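Local coordinates for protein putative oxidoreductase molybdopterin-binding subunit (Sulfolobus tokodaii, PDB 4ZOH) that binds a molybdenum-bearing pterin cytosine dinucleotide and probably serves as the catalytic subunit of an oxidoreductase of the xanthine dehydrogenase and aldehyde oxidase family, at residues G255-L260 / I280-A285; D269-G274 / L363-D368; I312-D317 / N374-T379; Q358-L363 / I391-Y396. All coordinates share one frame; numbering follows the deposited sequence.

Contact 1 (G255-L260 / I280-A285)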
# COMPACT_ATOMS: atom_id res chain seq x y z
N GLY A 255 -32.35 -6.38 -7.78
CA GLY A 255 -32.50 -7.65 -8.52
C GLY A 255 -33.93 -8.12 -8.47
O GLY A 255 -34.77 -7.44 -7.90
N ARG A 256 -34.19 -9.31 -9.04
CA ARG A 256 -35.56 -9.90 -9.05
C ARG A 256 -36.52 -9.06 -9.96
O ARG A 256 -36.23 -8.92 -11.13
CB ARG A 256 -36.14 -10.13 -7.63
CG ARG A 256 -35.27 -11.06 -6.79
CD ARG A 256 -35.26 -12.56 -7.14
NE ARG A 256 -34.69 -13.32 -5.99
CZ ARG A 256 -33.42 -13.72 -5.87
NH1 ARG A 256 -32.54 -13.55 -6.87
NH2 ARG A 256 -33.02 -14.40 -4.78
N ASP A 257 -37.65 -8.60 -9.42
CA ASP A 257 -38.57 -7.67 -10.05
C ASP A 257 -39.12 -8.28 -11.37
O ASP A 257 -38.82 -7.77 -12.47
CB ASP A 257 -37.89 -6.28 -10.29
CG ASP A 257 -38.89 -5.17 -10.38
OD1 ASP A 257 -40.07 -5.55 -10.29
OD2 ASP A 257 -38.59 -3.93 -10.48
N LYS A 258 -39.82 -9.42 -11.25
CA LYS A 258 -40.50 -10.12 -12.36
C LYS A 258 -41.94 -10.52 -12.00
O LYS A 258 -42.22 -10.88 -10.87
CB LYS A 258 -39.71 -11.34 -12.83
CG LYS A 258 -38.28 -11.01 -13.14
CD LYS A 258 -37.50 -12.23 -13.50
CE LYS A 258 -36.15 -11.77 -14.02
NZ LYS A 258 -35.43 -11.08 -12.88
N LYS A 259 -42.83 -10.43 -12.99
CA LYS A 259 -44.28 -10.68 -12.86
C LYS A 259 -44.69 -11.82 -13.79
O LYS A 259 -44.34 -11.79 -15.01
CB LYS A 259 -45.03 -9.41 -13.30
CG LYS A 259 -46.47 -9.29 -12.80
CD LYS A 259 -47.24 -8.14 -13.45
CE LYS A 259 -47.39 -7.04 -12.46
NZ LYS A 259 -48.46 -6.16 -12.98
N LEU A 260 -45.42 -12.81 -13.27
CA LEU A 260 -46.00 -13.85 -14.16
C LEU A 260 -47.52 -13.80 -14.17
O LEU A 260 -48.16 -13.95 -13.09
CB LEU A 260 -45.52 -15.26 -13.80
CG LEU A 260 -45.98 -16.33 -14.76
CD1 LEU A 260 -45.23 -16.21 -16.09
CD2 LEU A 260 -45.68 -17.69 -14.13
N ILE A 280 -43.32 -10.66 -17.34
CA ILE A 280 -42.73 -9.34 -17.52
C ILE A 280 -41.55 -8.99 -16.53
O ILE A 280 -41.79 -8.81 -15.29
CB ILE A 280 -43.79 -8.23 -17.43
CG1 ILE A 280 -44.77 -8.32 -18.62
CG2 ILE A 280 -43.11 -6.87 -17.53
CD1 ILE A 280 -46.06 -7.56 -18.36
N ALA A 281 -40.34 -8.81 -17.07
CA ALA A 281 -39.14 -8.51 -16.24
C ALA A 281 -38.71 -7.06 -16.37
O ALA A 281 -38.73 -6.51 -17.47
CB ALA A 281 -38.01 -9.45 -16.60
N ASN A 282 -38.46 -6.40 -15.24
CA ASN A 282 -38.09 -5.01 -15.20
C ASN A 282 -36.54 -4.81 -15.21
O ASN A 282 -35.86 -5.07 -14.20
CB ASN A 282 -38.75 -4.34 -14.01
CG ASN A 282 -38.59 -2.84 -14.02
OD1 ASN A 282 -37.72 -2.36 -14.69
ND2 ASN A 282 -39.36 -2.13 -13.22
N LEU A 283 -35.97 -4.45 -16.36
CA LEU A 283 -34.53 -4.14 -16.44
C LEU A 283 -34.09 -2.84 -15.85
O LEU A 283 -32.87 -2.62 -15.70
CB LEU A 283 -34.05 -4.20 -17.85
CG LEU A 283 -34.18 -5.52 -18.55
CD1 LEU A 283 -33.59 -5.43 -19.95
CD2 LEU A 283 -33.57 -6.70 -17.79
N GLY A 284 -35.04 -1.97 -15.50
CA GLY A 284 -34.73 -0.57 -15.14
C GLY A 284 -33.97 0.10 -16.33
O GLY A 284 -34.13 -0.31 -17.45
N ALA A 285 -33.13 1.11 -16.07
CA ALA A 285 -32.56 1.99 -17.16
C ALA A 285 -31.57 1.30 -18.09
O ALA A 285 -30.99 0.25 -17.76
CB ALA A 285 -31.96 3.28 -16.57
O HOH W 1 -41.54 -3.64 -11.59
O HOH W 2 -41.79 -6.83 -13.63

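Contact 2 (D269-G274 / L363-D368)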
# COMPACT_ATOMS: atom_id res chain seq x y z
N ASP A 269 -57.28 -34.81 -10.40
CA ASP A 269 -56.45 -35.58 -9.52
C ASP A 269 -55.10 -34.88 -9.17
O ASP A 269 -54.19 -35.54 -8.66
CB ASP A 269 -56.24 -36.98 -10.08
CG ASP A 269 -55.20 -37.04 -11.19
OD1 ASP A 269 -54.83 -35.96 -11.72
OD2 ASP A 269 -54.75 -38.18 -11.54
N GLY A 270 -54.99 -33.57 -9.43
CA GLY A 270 -53.72 -32.83 -9.26
C GLY A 270 -52.59 -33.05 -10.26
O GLY A 270 -51.46 -32.60 -10.01
N THR A 271 -52.86 -33.76 -11.37
CA THR A 271 -51.96 -33.74 -12.55
C THR A 271 -51.87 -32.28 -13.08
O THR A 271 -52.93 -31.63 -13.29
CB THR A 271 -52.35 -34.75 -13.67
OG1 THR A 271 -52.42 -36.09 -13.12
CG2 THR A 271 -51.32 -34.77 -14.82
N ILE A 272 -50.64 -31.77 -13.17
CA ILE A 272 -50.38 -30.42 -13.76
C ILE A 272 -50.00 -30.73 -15.19
O ILE A 272 -49.04 -31.46 -15.45
CB ILE A 272 -49.24 -29.61 -13.05
CG1 ILE A 272 -49.44 -29.47 -11.52
CG2 ILE A 272 -49.03 -28.25 -13.67
CD1 ILE A 272 -50.58 -28.62 -11.05
N LEU A 273 -50.77 -30.21 -16.13
CA LEU A 273 -50.55 -30.61 -17.54
C LEU A 273 -49.68 -29.59 -18.31
O LEU A 273 -48.72 -29.96 -19.03
CB LEU A 273 -51.90 -30.85 -18.24
CG LEU A 273 -52.77 -31.98 -17.66
CD1 LEU A 273 -54.25 -31.69 -17.95
CD2 LEU A 273 -52.31 -33.32 -18.22
N GLY A 274 -50.01 -28.32 -18.15
CA GLY A 274 -49.35 -27.33 -18.92
C GLY A 274 -49.65 -25.98 -18.32
O GLY A 274 -50.60 -25.85 -17.48
N LEU A 363 -45.16 -35.38 -5.24
CA LEU A 363 -44.83 -36.79 -5.51
C LEU A 363 -45.58 -37.27 -6.76
O LEU A 363 -45.02 -38.08 -7.49
CB LEU A 363 -45.13 -37.73 -4.32
CG LEU A 363 -44.24 -37.57 -3.09
CD1 LEU A 363 -44.94 -38.24 -1.94
CD2 LEU A 363 -42.85 -38.14 -3.34
N LYS A 364 -46.80 -36.73 -6.98
CA LYS A 364 -47.61 -37.08 -8.15
C LYS A 364 -46.92 -36.64 -9.48
O LYS A 364 -46.75 -37.47 -10.43
CB LYS A 364 -49.05 -36.56 -8.03
CG LYS A 364 -49.90 -36.96 -9.25
CD LYS A 364 -51.40 -36.88 -9.07
CE LYS A 364 -51.92 -38.20 -8.51
NZ LYS A 364 -53.31 -38.15 -7.97
N ASN A 365 -46.45 -35.37 -9.50
CA ASN A 365 -45.94 -34.73 -10.72
C ASN A 365 -44.48 -34.80 -10.99
O ASN A 365 -44.04 -34.49 -12.08
CB ASN A 365 -46.41 -33.30 -10.75
CG ASN A 365 -47.91 -33.20 -10.91
OD1 ASN A 365 -48.43 -33.44 -12.00
ND2 ASN A 365 -48.60 -32.80 -9.87
N ALA A 366 -43.72 -35.25 -10.00
CA ALA A 366 -42.27 -35.33 -10.06
C ALA A 366 -41.73 -36.21 -11.19
O ALA A 366 -42.16 -37.36 -11.35
CB ALA A 366 -41.75 -35.88 -8.71
N ILE A 367 -40.77 -35.68 -11.96
CA ILE A 367 -39.90 -36.50 -12.78
C ILE A 367 -39.46 -37.78 -12.02
O ILE A 367 -39.22 -37.75 -10.80
CB ILE A 367 -38.67 -35.66 -13.22
CG1 ILE A 367 -39.12 -34.63 -14.24
CG2 ILE A 367 -37.57 -36.50 -13.87
CD1 ILE A 367 -38.27 -33.37 -14.18
N ASP A 368 -39.34 -38.90 -12.74
CA ASP A 368 -38.94 -40.18 -12.13
C ASP A 368 -37.42 -40.24 -12.06
O ASP A 368 -36.83 -39.95 -11.00
CB ASP A 368 -39.57 -41.35 -12.87
CG ASP A 368 -41.03 -41.08 -13.24
OD1 ASP A 368 -41.36 -41.09 -14.44
OD2 ASP A 368 -41.85 -40.77 -12.34

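Contact 3 (I312-D317 / N374-T379)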
# COMPACT_ATOMS: atom_id res chain seq x y z
N ILE A 312 -46.54 -31.23 -19.71
CA ILE A 312 -46.60 -31.78 -21.10
C ILE A 312 -46.43 -30.69 -22.15
O ILE A 312 -45.80 -30.95 -23.14
CB ILE A 312 -47.75 -32.82 -21.34
CG1 ILE A 312 -49.13 -32.18 -21.30
CG2 ILE A 312 -47.67 -34.00 -20.36
CD1 ILE A 312 -49.67 -31.94 -22.69
N GLY A 313 -46.95 -29.49 -21.92
CA GLY A 313 -46.59 -28.35 -22.78
C GLY A 313 -46.62 -27.01 -22.07
O GLY A 313 -47.34 -26.85 -21.09
N ALA A 314 -45.87 -26.03 -22.58
CA ALA A 314 -46.00 -24.65 -22.07
C ALA A 314 -45.76 -23.61 -23.17
O ALA A 314 -45.03 -23.85 -24.10
CB ALA A 314 -45.00 -24.42 -20.92
N ASP A 315 -46.28 -22.44 -22.95
CA ASP A 315 -46.19 -21.39 -23.91
C ASP A 315 -46.09 -20.09 -23.11
O ASP A 315 -47.10 -19.63 -22.63
CB ASP A 315 -47.46 -21.40 -24.82
CG ASP A 315 -47.45 -20.30 -25.94
OD1 ASP A 315 -46.70 -19.29 -25.82
OD2 ASP A 315 -48.19 -20.44 -26.95
N ILE A 316 -44.88 -19.50 -22.98
CA ILE A 316 -44.67 -18.28 -22.13
C ILE A 316 -44.13 -17.13 -22.94
O ILE A 316 -43.15 -17.25 -23.64
CB ILE A 316 -43.67 -18.54 -20.94
CG1 ILE A 316 -44.17 -19.76 -20.11
CG2 ILE A 316 -43.52 -17.28 -20.06
CD1 ILE A 316 -45.36 -19.47 -19.22
N ASP A 317 -44.79 -16.01 -22.83
CA ASP A 317 -44.43 -14.88 -23.64
C ASP A 317 -43.54 -14.03 -22.71
O ASP A 317 -44.04 -13.45 -21.73
CB ASP A 317 -45.72 -14.13 -24.09
CG ASP A 317 -45.43 -12.95 -25.09
OD1 ASP A 317 -44.47 -13.05 -25.86
OD2 ASP A 317 -46.19 -11.95 -25.12
N ASN A 374 -36.19 -30.95 -19.62
CA ASN A 374 -37.45 -30.23 -19.44
C ASN A 374 -37.98 -29.67 -20.78
O ASN A 374 -37.30 -29.70 -21.81
CB ASN A 374 -37.39 -29.19 -18.26
CG ASN A 374 -36.93 -27.74 -18.67
OD1 ASN A 374 -36.69 -27.41 -19.83
ND2 ASN A 374 -36.76 -26.88 -17.65
N ILE A 375 -39.17 -29.11 -20.70
CA ILE A 375 -39.96 -28.67 -21.79
C ILE A 375 -39.30 -27.52 -22.56
O ILE A 375 -39.53 -27.36 -23.79
CB ILE A 375 -41.39 -28.38 -21.24
CG1 ILE A 375 -42.47 -29.01 -22.10
CG2 ILE A 375 -41.70 -26.90 -21.06
CD1 ILE A 375 -42.29 -30.49 -22.33
N PHE A 376 -38.48 -26.73 -21.85
CA PHE A 376 -37.82 -25.59 -22.45
C PHE A 376 -36.37 -25.89 -22.75
O PHE A 376 -35.56 -24.98 -22.89
CB PHE A 376 -37.96 -24.33 -21.59
CG PHE A 376 -39.33 -23.71 -21.62
CD1 PHE A 376 -40.10 -23.73 -22.79
CD2 PHE A 376 -39.84 -23.04 -20.48
CE1 PHE A 376 -41.37 -23.12 -22.80
CE2 PHE A 376 -41.11 -22.46 -20.49
CZ PHE A 376 -41.87 -22.48 -21.67
N GLY A 377 -36.04 -27.18 -22.77
CA GLY A 377 -34.73 -27.65 -23.19
C GLY A 377 -33.64 -27.76 -22.13
O GLY A 377 -32.49 -28.05 -22.47
N VAL A 378 -33.95 -27.53 -20.84
CA VAL A 378 -32.89 -27.68 -19.80
C VAL A 378 -32.69 -29.17 -19.48
O VAL A 378 -33.63 -29.85 -19.06
CB VAL A 378 -33.27 -26.96 -18.50
CG1 VAL A 378 -32.06 -26.90 -17.56
CG2 VAL A 378 -33.86 -25.59 -18.79
N THR A 379 -31.50 -29.67 -19.65
CA THR A 379 -31.21 -31.03 -19.22
C THR A 379 -30.79 -31.11 -17.73
O THR A 379 -29.73 -30.60 -17.32
CB THR A 379 -30.15 -31.66 -20.11
OG1 THR A 379 -30.69 -31.75 -21.44
CG2 THR A 379 -29.77 -33.11 -19.64

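Contact 4 (Q358-L363 / I391-Y396)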
# COMPACT_ATOMS: atom_id res chain seq x y z
N GLN A 358 -50.18 -30.77 -0.28
CA GLN A 358 -49.02 -30.07 -0.88
C GLN A 358 -47.82 -30.97 -1.11
O GLN A 358 -47.09 -30.78 -2.11
CB GLN A 358 -48.66 -28.82 -0.12
CG GLN A 358 -47.97 -29.01 1.23
CD GLN A 358 -47.66 -27.68 1.84
OE1 GLN A 358 -46.96 -26.85 1.25
NE2 GLN A 358 -48.19 -27.45 3.02
N TYR A 359 -47.63 -32.01 -0.26
CA TYR A 359 -46.53 -32.94 -0.55
C TYR A 359 -46.92 -33.98 -1.63
O TYR A 359 -46.10 -34.35 -2.55
CB TYR A 359 -46.00 -33.63 0.73
CG TYR A 359 -44.50 -33.88 0.65
CD1 TYR A 359 -43.56 -33.00 1.29
CD2 TYR A 359 -44.00 -34.96 -0.07
CE1 TYR A 359 -42.19 -33.23 1.16
CE2 TYR A 359 -42.65 -35.19 -0.18
CZ TYR A 359 -41.76 -34.32 0.44
OH TYR A 359 -40.40 -34.57 0.32
N GLU A 360 -48.18 -34.43 -1.55
CA GLU A 360 -48.66 -35.50 -2.47
C GLU A 360 -48.63 -35.00 -3.93
O GLU A 360 -48.15 -35.69 -4.85
CB GLU A 360 -50.09 -36.04 -2.04
CG GLU A 360 -50.10 -36.96 -0.80
CD GLU A 360 -49.31 -38.26 -0.99
OE1 GLU A 360 -49.37 -38.88 -2.08
OE2 GLU A 360 -48.59 -38.67 -0.05
N ILE A 361 -49.10 -33.78 -4.14
CA ILE A 361 -49.11 -33.21 -5.51
C ILE A 361 -47.70 -33.23 -6.15
O ILE A 361 -47.56 -33.59 -7.35
CB ILE A 361 -49.76 -31.83 -5.53
CG1 ILE A 361 -50.36 -31.58 -6.92
CG2 ILE A 361 -48.77 -30.78 -5.06
CD1 ILE A 361 -51.34 -30.43 -6.94
N ARG A 362 -46.66 -32.99 -5.32
CA ARG A 362 -45.31 -33.00 -5.82
C ARG A 362 -44.82 -34.43 -6.12
O ARG A 362 -44.12 -34.67 -7.13
CB ARG A 362 -44.35 -32.20 -4.84
CG ARG A 362 -44.71 -30.71 -4.69
CD ARG A 362 -43.81 -29.94 -3.68
NE ARG A 362 -43.89 -28.51 -3.95
CZ ARG A 362 -44.90 -27.72 -3.61
NH1 ARG A 362 -45.94 -28.17 -2.89
NH2 ARG A 362 -44.87 -26.43 -3.96
N LEU A 363 -45.16 -35.38 -5.24
CA LEU A 363 -44.83 -36.79 -5.51
C LEU A 363 -45.58 -37.27 -6.76
O LEU A 363 -45.02 -38.08 -7.49
CB LEU A 363 -45.13 -37.73 -4.32
CG LEU A 363 -44.24 -37.57 -3.09
CD1 LEU A 363 -44.94 -38.24 -1.94
CD2 LEU A 363 -42.85 -38.14 -3.34
N ILE A 391 -37.39 -39.33 0.79
CA ILE A 391 -36.57 -39.00 1.96
C ILE A 391 -37.15 -37.79 2.70
O ILE A 391 -37.21 -37.75 3.93
CB ILE A 391 -35.08 -38.74 1.57
CG1 ILE A 391 -34.38 -40.06 1.23
CG2 ILE A 391 -34.34 -38.04 2.71
CD1 ILE A 391 -33.12 -39.96 0.36
N GLY A 392 -37.59 -36.79 1.95
CA GLY A 392 -38.07 -35.57 2.60
C GLY A 392 -39.44 -35.62 3.20
O GLY A 392 -39.81 -34.74 4.03
N LYS A 393 -40.25 -36.59 2.73
CA LYS A 393 -41.61 -36.78 3.31
C LYS A 393 -41.59 -37.04 4.86
O LYS A 393 -42.47 -36.58 5.60
CB LYS A 393 -42.36 -37.92 2.59
CG LYS A 393 -43.88 -37.84 2.82
CD LYS A 393 -44.52 -39.01 2.11
CE LYS A 393 -46.02 -38.90 1.95
NZ LYS A 393 -46.37 -39.82 0.80
N LYS A 394 -40.57 -37.79 5.30
CA LYS A 394 -40.43 -38.11 6.72
C LYS A 394 -40.41 -36.81 7.56
O LYS A 394 -41.14 -36.74 8.53
CB LYS A 394 -39.31 -39.17 7.00
CG LYS A 394 -37.84 -38.75 6.96
CD LYS A 394 -36.83 -39.90 6.80
CE LYS A 394 -37.24 -40.95 5.75
NZ LYS A 394 -36.09 -41.50 4.94
N TYR A 395 -39.71 -35.73 7.10
CA TYR A 395 -39.72 -34.40 7.80
C TYR A 395 -41.02 -33.66 7.64
O TYR A 395 -41.42 -32.92 8.52
CB TYR A 395 -38.57 -33.49 7.35
CG TYR A 395 -37.21 -34.15 7.52
CD1 TYR A 395 -36.52 -34.11 8.76
CD2 TYR A 395 -36.62 -34.85 6.45
CE1 TYR A 395 -35.28 -34.76 8.90
CE2 TYR A 395 -35.40 -35.50 6.60
CZ TYR A 395 -34.74 -35.43 7.81
OH TYR A 395 -33.54 -36.07 7.87
N TYR A 396 -41.69 -33.85 6.51
CA TYR A 396 -42.99 -33.21 6.28
C TYR A 396 -44.02 -33.76 7.28
O TYR A 396 -44.80 -33.01 7.88
CB TYR A 396 -43.47 -33.55 4.85
CG TYR A 396 -44.87 -33.05 4.56
CD1 TYR A 396 -45.14 -31.67 4.52
CD2 TYR A 396 -45.92 -33.93 4.32
CE1 TYR A 396 -46.42 -31.18 4.23
CE2 TYR A 396 -47.23 -33.44 4.05
CZ TYR A 396 -47.44 -32.08 3.99
OH TYR A 396 -48.70 -31.60 3.75

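Contact 1 (G255-L260 / I280-A285)
Lys-259 and Ile-280 form a hydrogen-bonded antiparallel pair across the beta hairpin of strands 254-266 and 272-282. Ile-280 N gives a bond of 2.8 Å to Lys-259 O, and Lys-259 N returns one of 3.0 Å to Ile-280 O. Nearer the open end of the hairpin, Asn-282 N meets Asp-257 O at 3.1 Å, nearly in line with the carbonyl bond. Lys-258 and Ala-281 are the non-hydrogen-bonded pair, and a small alanine suits its place because the lysine methylenes lie over its methyl, Lys-258 CG being 3.8 Å from Ala-281 CB. The lysine chain runs extended until its last torsion (chi4 64°) turns NZ back to Arg-256 O, at 2.9 Å. The same ammonium makes salt bridges with Glu-294 and Glu-338. Were Lys-258 an alanine, these two carboxylates would probably be left without their shared cation and the methyl of Ala-281 without its cover.

Further out, Asp-257 and Lys-258 both face Asn-157 in a G1 beta bulge. The Asp-257 carboxylate crosses the Asn-282 amide with planes 41° apart, and a water donates to Asp-257 OD1 while accepting from Asn-282 ND2. Asn-282 OD1 takes Gly-284 N at 2.8 Å in an Asx turn as the strand ends. Asp-257 pairs with Arg-159 and Lys-259 with Glu-112, so Asp-257, Lys-258 and Lys-259 each meet an opposite charge.

Contact 2 (D269-G274 / L363-D368)
Lys-364 and Asn-365, in the last turn of helix 358-365, hold the tip of the beta hairpin formed by strands 254-266 and 272-282, where Asp-269 makes an Asx turn. Lys-364 comes first. Its chain is extended as far as CD, which passes the loop backbone; a bend at chi3 (-88°) then swings CE and NZ round to Asp-269 O, which NZ meets at 2.8 Å in the plane of that carbonyl. A long, flexible lysine suits this exposed position, where the chain must span to a loop carbonyl. The carboxylate adds a long salt bridge, Asp-269 OD2 standing 3.8 Å from Lys-364 NZ. Its other oxygen serves the turn: Asp-269 OD1 accepts from Thr-271 N at 3.0 Å and from Thr-271 OG1 at 2.8 Å.

Asn-365 follows, buried, the last residue before the chain quits helical geometry, with one donor and one acceptor group matched to two backbone partners. Its ND2 points a nearly straight N-H (175°) at Gly-270 O, 2.9 Å away in the amide plane, and also bonds Ile-361 O one turn back in its own helix, so the amide cannot easily rotate. Ile-272 N donates to Asn-365 OD1 over 3.0 Å, lying 35° from the plane of the side-chain carbonyl. A leucine at this position would probably leave Gly-270 O and Ile-272 N without their mates and the hairpin tip less firmly tied to the helix. Beside the amide, Ile-272 CG1 packs 3.8 Å from Asn-365 ND2.

Contact 3 (I312-D317 / N374-T379)
Phe-376 and Ile-375 reach Ala-314 and Ile-316 through two quite different torsions. In Phe-376, CG stands opposite the carbonyl carbon (chi1 -74°), which sends the ring out from the turn with CZ leading toward strand 313-321. In Ile-375, chi1 of -132° is away from a staggered value; it points CG1 toward the start of the strand, where chi2 (53°) sets CD1 3.6 Å from Ile-312 O, and leaves CG2 over the Phe-376 ring, near its rim.

The strand offers alternate residues to this pair. Ala-314 CB lies 3.8 Å from Phe-376 CZ and 4.1 Å from Ile-375 CG2, its small methyl leaving room for both larger groups. Ile-316, crossing the phenylalanine at about a right angle, brings CG1 to the ring edge, 3.9 Å from Phe-376 CZ. No hydrogen bond spans the two segments; apolar side chains carry the contact, with backbone carbonyl oxygen at its margin.

What holds the two side chains in position is a type I beta turn from Asn-374 to Gly-377. Asn-374 OD1 receives Phe-376 N at 2.8 Å, an Asx turn, and Val-378 N at 2.9 Å, the two donors approaching from opposite faces of the amide. Asparagine suits the place because its short side chain can fold back onto the backbone that follows. Gly-377 accommodates the positive phi at the end of the turn.

Strand 313-321 lies between strands 129-138 and 272-282. Val-302 of helix 288-304 touches both Ile-316 and Phe-376, and Pro-306, in the loop after that helix, borders Ile-375, so the turn rests against sheet and helix together.

Contact 4 (Q358-L363 / I391-Y396)
Tyr-359 and Lys-393 mark the nearest backbone approach (CA atoms 7.3 Å apart) of an antiparallel helix pair, 358-365 and 385-401, whose local axes run at 171° and come no closer than 11.4 Å. Aromatic side chains fill so wide a gap. Lys-393 CA lies over one face of the Tyr-359 ring in a CH-pi contact, 4.1 Å from its centroid. In the same way Tyr-359 CB sits over the face of the Tyr-396 ring, 3.7 Å from its centroid; the two side chains run past one another in opposing senses, with ring planes oblique at 35°. Both hydroxyls find partners just beyond the segments, Tyr-359 OH at Leu-389 O and Tyr-396 OH at Asp-357. Gly-392 suits its place because the Tyr-359 hydroxyl occupies the space a side chain would need, with OH 3.2 Å from Gly-392 C.

Lys-393, partly exposed and extended throughout, slants across the Tyr-359 ring with CB and CG beside it before passing Leu-363, whose CD1 lies at the edge of that ring. Where the lysine ends, the contact turns ionic: Glu-360, bent at chi2 (-63°), closes a salt bridge of 2.6 Å between OE2 and Lys-393 NZ, the ammonium lying nearly in line with the carboxylate C-O bond.

From the N terminus, contact 1 closes first, zipping strands 254-266 and 272-282 into a hairpin. Its loop contains 269-274, the opening segment of contact 2, which closes 89 residues later at the end of helix 358-365, so contacts 1 and 2 cross. Contact 3 opens at 312-317, after contact 1 has closed, and ends past contact 2, crossing it. Contact 4 opens before either has closed and crosses both; none of the four nests inside another. Contacts 2 and 4 share Leu-363, while contacts 2 and 3 meet through a probable Leu-273 to Ile-312 backbone bond. Together they tie the five-stranded sheet to the turn in 374-379, to helix 358-365 and, through that helix, to helix 385-401.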